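Local coordinates for protein FAD-dependent oxidoreductase (Actinomadura kijaniata, PDB 4KCF) that probably catalyses the flavin-dependent N-oxygenation of a dTDP-linked 3-amino sugar on the way to the kijanose of kijanimicin, at residues G270-S275 against R349-H354; H354-K359 against Q402-V407. All coordinates share one frame; numbering follows the deposited sequence.

Contact 1: G270-S275 against R349-H354. With AKM ([(2R,4S,6R)-4-azanyl-4,6-dimethyl-5,5-bis(oxidanyl)oxan-2-yl] [[(2R,3S,5R)-5-[5-methyl-2,4-bis(oxidanylidene)pyrimidin-1-yl]-3-oxidanyl-oxolan-2-yl]methoxy-oxidanyl-phosphoryl] hydrogen phosphate), chain B.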
loop_
_atom_site.group_PDB
_atom_site.type_symbol
_atom_site.label_atom_id
_atom_site.label_comp_id
_atom_site.label_asym_id
_atom_site.label_seq_id
_atom_site.Cartn_x
_atom_site.Cartn_y
_atom_site.Cartn_z
ATOM N N GLY A 270 -3.859 11.162 -7.177
ATOM C CA GLY A 270 -4.349 9.786 -7.151
ATOM C C GLY A 270 -3.238 8.882 -6.625
ATOM O O GLY A 270 -3.443 7.964 -5.811
ATOM N N GLN A 271 -2.034 9.201 -7.070
ATOM C CA GLN A 271 -0.847 8.478 -6.618
ATOM C C GLN A 271 -0.494 8.724 -5.156
ATOM O O GLN A 271 0.301 7.953 -4.575
ATOM C CB GLN A 271 0.302 8.821 -7.544
ATOM C CG GLN A 271 0.013 8.389 -8.995
ATOM C CD GLN A 271 1.199 8.677 -9.851
ATOM O OE1 GLN A 271 2.164 9.248 -9.356
ATOM N NE2 GLN A 271 1.167 8.269 -11.114
ATOM N N THR A 272 -1.084 9.759 -4.559
ATOM C CA THR A 272 -0.955 9.927 -3.132
ATOM C C THR A 272 -2.023 9.064 -2.464
ATOM O O THR A 272 -1.695 8.228 -1.599
ATOM C CB THR A 272 -1.047 11.424 -2.749
ATOM O OG1 THR A 272 0.117 12.099 -3.240
ATOM C CG2 THR A 272 -1.104 11.576 -1.233
ATOM N N VAL A 273 -3.284 9.216 -2.898
ATOM C CA VAL A 273 -4.387 8.436 -2.327
ATOM C C VAL A 273 -4.057 6.947 -2.280
ATOM O O VAL A 273 -4.339 6.265 -1.302
ATOM C CB VAL A 273 -5.775 8.711 -3.008
ATOM C CG1 VAL A 273 -6.819 7.716 -2.553
ATOM C CG2 VAL A 273 -6.311 10.050 -2.523
ATOM N N SER A 274 -3.518 6.419 -3.371
ATOM C CA SER A 274 -3.332 4.986 -3.467
ATOM C C SER A 274 -2.189 4.361 -2.645
ATOM O O SER A 274 -2.264 3.147 -2.458
ATOM C CB SER A 274 -3.174 4.604 -4.927
ATOM O OG SER A 274 -1.908 5.035 -5.388
ATOM N N SER A 275 -1.218 5.119 -2.109
ATOM C CA SER A 275 -0.129 4.563 -1.278
ATOM C C SER A 275 0.083 5.225 0.088
ATOM O O SER A 275 0.645 4.610 0.956
ATOM C CB SER A 275 1.237 4.869 -1.915
ATOM O OG SER A 275 1.415 3.959 -2.939
ATOM N N ARG A 349 0.503 18.374 -6.642
ATOM C CA ARG A 349 1.820 18.738 -6.120
ATOM C C ARG A 349 1.877 18.753 -4.593
ATOM O O ARG A 349 2.750 18.114 -3.994
ATOM C CB ARG A 349 2.316 20.085 -6.658
ATOM C CG ARG A 349 2.706 19.992 -8.137
ATOM C CD ARG A 349 3.347 21.323 -8.584
ATOM N NE ARG A 349 2.356 22.399 -8.623
ATOM C CZ ARG A 349 1.724 22.765 -9.736
ATOM N NH1 ARG A 349 1.962 22.146 -10.883
ATOM N NH2 ARG A 349 0.839 23.754 -9.711
ATOM N N GLN A 350 0.876 19.384 -3.989
ATOM C CA GLN A 350 0.833 19.471 -2.545
ATOM C C GLN A 350 0.591 18.155 -1.819
ATOM O O GLN A 350 1.127 17.934 -0.726
ATOM C CB GLN A 350 -0.248 20.451 -2.131
ATOM C CG GLN A 350 0.195 21.874 -2.492
ATOM C CD GLN A 350 -0.583 22.921 -1.714
ATOM O OE1 GLN A 350 -1.091 22.633 -0.640
ATOM N NE2 GLN A 350 -0.694 24.133 -2.254
ATOM N N MET A 351 -0.301 17.360 -2.406
ATOM C CA MET A 351 -0.521 16.000 -1.923
ATOM C C MET A 351 0.777 15.173 -1.943
ATOM O O MET A 351 1.127 14.571 -0.944
ATOM C CB MET A 351 -1.673 15.338 -2.683
ATOM C CG MET A 351 -3.033 15.819 -2.133
ATOM S SD MET A 351 -4.456 15.058 -2.961
ATOM C CE MET A 351 -4.571 13.442 -2.160
ATOM N N MET A 352 1.460 15.144 -3.074
ATOM C CA MET A 352 2.694 14.397 -3.249
ATOM C C MET A 352 3.831 14.932 -2.354
ATOM O O MET A 352 4.653 14.154 -1.878
ATOM C CB MET A 352 3.069 14.295 -4.729
ATOM C CG MET A 352 4.142 13.268 -5.046
ATOM S SD MET A 352 3.786 11.610 -4.421
ATOM C CE MET A 352 2.512 11.148 -5.594
ATOM N N ARG A 353 3.853 16.240 -2.116
ATOM C CA ARG A 353 4.794 16.898 -1.227
ATOM C C ARG A 353 4.622 16.432 0.215
ATOM O O ARG A 353 5.585 15.984 0.833
ATOM C CB ARG A 353 4.670 18.424 -1.322
ATOM C CG ARG A 353 5.746 19.167 -0.523
ATOM C CD ARG A 353 7.134 18.969 -1.163
ATOM N NE ARG A 353 8.200 19.879 -0.732
ATOM C CZ ARG A 353 8.323 21.128 -1.161
ATOM N NH1 ARG A 353 7.377 21.615 -1.939
ATOM N NH2 ARG A 353 9.331 21.908 -0.779
ATOM N N HIS A 354 3.398 16.496 0.738
ATOM C CA HIS A 354 3.161 15.976 2.077
ATOM C C HIS A 354 3.555 14.498 2.147
ATOM O O HIS A 354 4.219 14.050 3.086
ATOM C CB HIS A 354 1.672 16.111 2.418
ATOM C CG HIS A 354 1.270 17.471 2.919
ATOM N ND1 HIS A 354 1.430 17.862 4.229
ATOM C CD2 HIS A 354 0.718 18.532 2.278
ATOM C CE1 HIS A 354 0.992 19.102 4.379
ATOM N NE2 HIS A 354 0.522 19.514 3.216
HETATM O O2P AKM B . -1.622 5.055 -8.014
HETATM P P AKM B . -2.531 5.120 -9.245
HETATM O O1P AKM B . -1.991 5.734 -10.504
HETATM O OPP AKM B . -2.969 3.642 -9.650
HETATM P P2 AKM B . -3.409 2.424 -8.710
HETATM O O3P AKM B . -4.142 1.489 -9.664
HETATM O O1 AKM B . -2.036 1.705 -8.321
HETATM C C1 AKM B . -1.425 1.749 -7.043
HETATM C C2 AKM B . 0.051 1.328 -7.147
HETATM C C3 AKM B . 0.602 0.991 -5.762
HETATM C C3M AKM B . 0.884 2.379 -5.176
HETATM N N3 AKM B . 1.869 0.251 -5.860
HETATM C C4 AKM B . -0.314 0.067 -4.945
HETATM O O4A AKM B . -0.083 -1.313 -5.274
HETATM O O4B AKM B . 0.027 0.154 -3.550
HETATM C C5 AKM B . -1.800 0.024 -5.303
HETATM C C6 AKM B . -2.856 -0.169 -4.223
HETATM O O5 AKM B . -2.298 0.889 -6.322
HETATM O O4P AKM B . -4.145 2.779 -7.428
HETATM O "O5'" AKM B . -3.846 5.930 -8.802
HETATM C "C5'" AKM B . -4.823 6.158 -9.815
HETATM C "C4'" AKM B . -6.130 6.149 -9.041
HETATM C "C3'" AKM B . -7.374 6.238 -9.932
HETATM O "O3'" AKM B . -7.889 4.924 -10.086
HETATM C "C2'" AKM B . -8.374 7.076 -9.154
HETATM C "C1'" AKM B . -7.585 7.665 -7.982
HETATM O "O4'" AKM B . -6.205 7.311 -8.210
HETATM N N11 AKM B . -7.681 9.117 -7.783
HETATM C C21 AKM B . -8.069 9.571 -6.596
HETATM O O21 AKM B . -8.434 8.692 -5.630
HETATM N N31 AKM B . -8.170 10.879 -6.310
HETATM C C41 AKM B . -7.822 11.767 -7.259
HETATM O O41 AKM B . -7.880 13.100 -7.030
HETATM C C51 AKM B . -7.341 11.312 -8.575
HETATM C C5A AKM B . -6.941 12.319 -9.616
HETATM C C61 AKM B . -7.302 9.943 -8.778
#

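Contact 2: H354-K359 against Q402-V407. With FMN (flavin mononucleotide), chain C.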
loop_
_atom_site.group_PDB
_atom_site.type_symbol
_atom_site.label_atom_id
_atom_site.label_comp_id
_atom_site.label_asym_id
_atom_site.label_seq_id
_atom_site.Cartn_x
_atom_site.Cartn_y
_atom_site.Cartn_z
ATOM N N HIS A 354 3.398 16.496 0.738
ATOM C CA HIS A 354 3.161 15.976 2.077
ATOM C C HIS A 354 3.555 14.498 2.147
ATOM O O HIS A 354 4.219 14.050 3.086
ATOM C CB HIS A 354 1.672 16.111 2.418
ATOM C CG HIS A 354 1.270 17.471 2.919
ATOM N ND1 HIS A 354 1.430 17.862 4.229
ATOM C CD2 HIS A 354 0.718 18.532 2.278
ATOM C CE1 HIS A 354 0.992 19.102 4.379
ATOM N NE2 HIS A 354 0.522 19.514 3.216
ATOM N N PHE A 355 3.064 13.720 1.187
ATOM C CA PHE A 355 3.356 12.282 1.140
ATOM C C PHE A 355 4.879 12.048 1.111
ATOM O O PHE A 355 5.376 11.250 1.914
ATOM C CB PHE A 355 2.691 11.677 -0.085
ATOM C CG PHE A 355 2.893 10.203 -0.308
ATOM C CD1 PHE A 355 3.405 9.348 0.656
ATOM C CD2 PHE A 355 2.430 9.656 -1.511
ATOM C CE1 PHE A 355 3.552 7.979 0.450
ATOM C CE2 PHE A 355 2.588 8.294 -1.767
ATOM C CZ PHE A 355 3.151 7.445 -0.807
ATOM N N GLN A 356 5.613 12.688 0.209
ATOM C CA GLN A 356 7.031 12.279 0.064
ATOM C C GLN A 356 7.970 12.829 1.170
ATOM O O GLN A 356 8.952 12.164 1.548
ATOM C CB GLN A 356 7.605 12.554 -1.340
ATOM C CG GLN A 356 6.819 11.806 -2.408
ATOM C CD GLN A 356 6.937 10.284 -2.286
ATOM O OE1 GLN A 356 8.049 9.748 -2.116
ATOM N NE2 GLN A 356 5.789 9.586 -2.340
ATOM N N CYS A 357 7.655 14.022 1.683
ATOM C CA CYS A 357 8.396 14.574 2.828
ATOM C C CYS A 357 8.210 13.583 3.970
ATOM O O CYS A 357 9.194 13.225 4.574
ATOM C CB CYS A 357 7.859 15.930 3.273
ATOM S SG CYS A 357 8.305 17.270 2.169
ATOM N N ALA A 358 6.993 13.107 4.242
ATOM C CA ALA A 358 6.731 12.171 5.337
ATOM C C ALA A 358 7.361 10.799 5.109
ATOM O O ALA A 358 7.909 10.227 6.034
ATOM C CB ALA A 358 5.203 11.991 5.558
ATOM N N LYS A 359 7.205 10.237 3.910
ATOM C CA LYS A 359 7.770 8.954 3.541
ATOM C C LYS A 359 9.267 8.884 3.769
ATOM O O LYS A 359 9.748 7.902 4.313
ATOM C CB LYS A 359 7.431 8.612 2.064
ATOM C CG LYS A 359 8.151 7.323 1.505
ATOM C CD LYS A 359 7.491 6.859 0.234
ATOM C CE LYS A 359 8.286 5.810 -0.556
ATOM N NZ LYS A 359 7.680 4.523 -0.118
ATOM N N GLN A 402 7.497 2.414 -4.686
ATOM C CA GLN A 402 7.262 3.647 -5.453
ATOM C C GLN A 402 5.800 4.035 -5.328
ATOM O O GLN A 402 4.956 3.142 -5.250
ATOM C CB GLN A 402 7.477 3.368 -6.953
ATOM C CG GLN A 402 8.933 2.994 -7.228
ATOM C CD GLN A 402 9.842 4.226 -7.290
ATOM O OE1 GLN A 402 9.383 5.367 -7.190
ATOM N NE2 GLN A 402 11.140 3.995 -7.472
ATOM N N PRO A 403 5.480 5.340 -5.321
ATOM C CA PRO A 403 6.365 6.504 -5.386
ATOM C C PRO A 403 6.815 6.932 -3.983
ATOM O O PRO A 403 6.014 6.882 -3.052
ATOM C CB PRO A 403 5.428 7.601 -5.943
ATOM C CG PRO A 403 4.028 7.249 -5.323
ATOM C CD PRO A 403 4.050 5.704 -5.229
ATOM N N TYR A 404 8.076 7.300 -3.764
ATOM C CA TYR A 404 9.237 7.067 -4.628
ATOM C C TYR A 404 10.286 6.442 -3.718
ATOM O O TYR A 404 10.376 6.779 -2.525
ATOM C CB TYR A 404 9.841 8.408 -5.108
ATOM C CG TYR A 404 8.901 9.263 -5.916
ATOM C CD1 TYR A 404 8.561 8.926 -7.231
ATOM C CD2 TYR A 404 8.363 10.426 -5.366
ATOM C CE1 TYR A 404 7.686 9.726 -7.952
ATOM C CE2 TYR A 404 7.527 11.240 -6.075
ATOM C CZ TYR A 404 7.158 10.862 -7.348
ATOM O OH TYR A 404 6.254 11.674 -7.991
ATOM N N ALA A 405 11.156 5.602 -4.270
ATOM C CA ALA A 405 12.297 5.143 -3.466
ATOM C C ALA A 405 13.214 6.369 -3.258
ATOM O O ALA A 405 13.040 7.416 -3.905
ATOM C CB ALA A 405 13.029 3.921 -4.176
ATOM N N TYR A 406 14.198 6.240 -2.374
ATOM C CA TYR A 406 14.974 7.356 -1.874
ATOM C C TYR A 406 15.572 8.202 -3.003
ATOM O O TYR A 406 15.368 9.411 -3.095
ATOM C CB TYR A 406 16.077 6.819 -0.946
ATOM C CG TYR A 406 16.989 7.953 -0.492
ATOM C CD1 TYR A 406 16.578 8.832 0.499
ATOM C CD2 TYR A 406 18.246 8.143 -1.056
ATOM C CE1 TYR A 406 17.421 9.886 0.901
ATOM C CE2 TYR A 406 19.092 9.190 -0.661
ATOM C CZ TYR A 406 18.667 10.054 0.332
ATOM O OH TYR A 406 19.464 11.092 0.759
ATOM N N VAL A 407 16.270 7.537 -3.916
ATOM C CA VAL A 407 16.975 8.245 -4.985
ATOM C C VAL A 407 16.025 9.073 -5.834
ATOM O O VAL A 407 16.312 10.242 -6.133
ATOM C CB VAL A 407 17.813 7.264 -5.812
ATOM C CG1 VAL A 407 18.434 8.008 -6.954
ATOM C CG2 VAL A 407 18.986 6.720 -4.964
HETATM N N1 FMN C . 3.982 -2.718 -6.495
HETATM C C2 FMN C . 2.724 -2.823 -6.998
HETATM O O2 FMN C . 2.483 -2.132 -8.027
HETATM N N3 FMN C . 1.795 -3.610 -6.388
HETATM C C4 FMN C . 2.195 -4.340 -5.323
HETATM O O4 FMN C . 1.291 -5.145 -4.700
HETATM C C4A FMN C . 3.493 -4.209 -4.772
HETATM N N5 FMN C . 3.914 -4.902 -3.666
HETATM C C5A FMN C . 5.205 -4.784 -3.247
HETATM C C6 FMN C . 5.613 -5.501 -2.121
HETATM C C7 FMN C . 6.932 -5.384 -1.649
HETATM C C7M FMN C . 7.376 -6.173 -0.446
HETATM C C8 FMN C . 7.897 -4.510 -2.350
HETATM C C8M FMN C . 9.333 -4.323 -1.906
HETATM C C9 FMN C . 7.427 -3.812 -3.455
HETATM C C9A FMN C . 6.100 -3.929 -3.913
HETATM N N10 FMN C . 5.698 -3.250 -5.023
HETATM C C10 FMN C . 4.404 -3.374 -5.403
HETATM C "C1'" FMN C . 6.554 -2.392 -5.865
HETATM C "C2'" FMN C . 7.423 -1.195 -5.481
HETATM O "O2'" FMN C . 6.327 -0.302 -5.288
HETATM C "C3'" FMN C . 8.578 -0.665 -6.384
HETATM O "O3'" FMN C . 8.220 -0.445 -7.770
HETATM C "C4'" FMN C . 9.981 -1.327 -6.488
HETATM O "O4'" FMN C . 10.499 -2.293 -5.537
HETATM O O HOH W 1 5.081 4.511 -1.073
#

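Contact 1: G270-S275 against R349-H354
S274 OG donates a 2.6 Å hydrogen bond to O2P of AKM, the bound dTDP-sugar. The hydroxyl sits between its own backbone N and carbonyl carbon (chi1 72°), and from there it faces the phosphate. S274 follows directly on the residues that pack against M351 and M352. This is helix-on-helix packing in the helical C-terminal domain of the acyl-CoA dehydrogenase fold. The short helix 267-273 lies against the long helix 344-377. One side of the short helix meets the methionines, and another lines the nucleotide-sugar pocket.

V273 CG2 meets the M351 CE methyl at 3.8 Å, and V273 CG1 comes closest to AKM O21, on the thymine. At G270 there is no side chain, and CA comes to 3.3 Å from O4' of the deoxyribose. The extended side chain of Q271 passes the diphosphate, and its NE2 is hydrogen-bonded to N425 OD1. R347 and E130 also bind the ligand.

The two methionines reach T272 along separate paths. T272 CG2 lies near M351 O and the M351 CE methyl. The CB atoms of T272 and M351 also touch, at 4.0 Å. M352 bends at chi2 (53°) and again at chi3 (74°). These bends bring its CE back to within 3.8 Å of Q271 CB and 3.5 Å of T272 OG1. That hydroxyl oxygen also lies 3.3 Å from M352 N, at an angle too poor for a hydrogen bond. Its polar partner is on its own helix instead, where T272 OG1 is hydrogen-bonded to L268 O.

Contact 2: H354-K359 against Q402-V407
Q356 sets CG anti to its carbonyl carbon (chi1 -60°) and bends at chi2 (-65°), which brings its amide to the P403-Y404 peptide. That peptide is cis, as is the one before P403. A cis peptide has its C=O and N-H on the same side, so one glutamine amide can serve both. Y404 N donates to Q356 OE1 at 3.0 Å, from well above the carbonyl plane. Q356 NE2 returns a weak bond to P403 O, 2.8 Å away.

The same amide touches two rings. NE2 sits 3.3 Å above the plane of the F355 ring, over its centre. CD and OE1 come near Y404 CD2, with the amide and ring planes 67° apart. The P403 CB methylene covers one face of the Y404 ring.

This loop belongs to the flavin pocket of the acyl-CoA dehydrogenase fold and leads into helix 406-417, with A405 at the N-cap position. Just before the first cis bond, Q402 N donates to FMN O2' at 3.0 Å. F400 O also binds the cofactor. K359 holds the loop from further along the helix. Its NZ is bonded to G398 O and M401 O, and also to a water 2.8 Å away. That water donates in turn to P403 O, at 3.2 Å.

How the contacts relate
Contact 1 comes first along the chain. It closes a loop of 73 residues, which holds helices 279-298 and 306-338 and the start of helix 344-377. Contact 2 opens where contact 1 ends, at H354. It closes a loop of 42 residues that runs through the rest of helix 344-377 and helix 387-394. The two are in series, neither nested nor crossed, and their centres lie about 9 Å apart. F355 joins them, its ring packing on T272 and S275. P403 CG also approaches Q271 O. Helix 344-377 thus ties the sugar-nucleotide side of the active site to the FMN-binding loop.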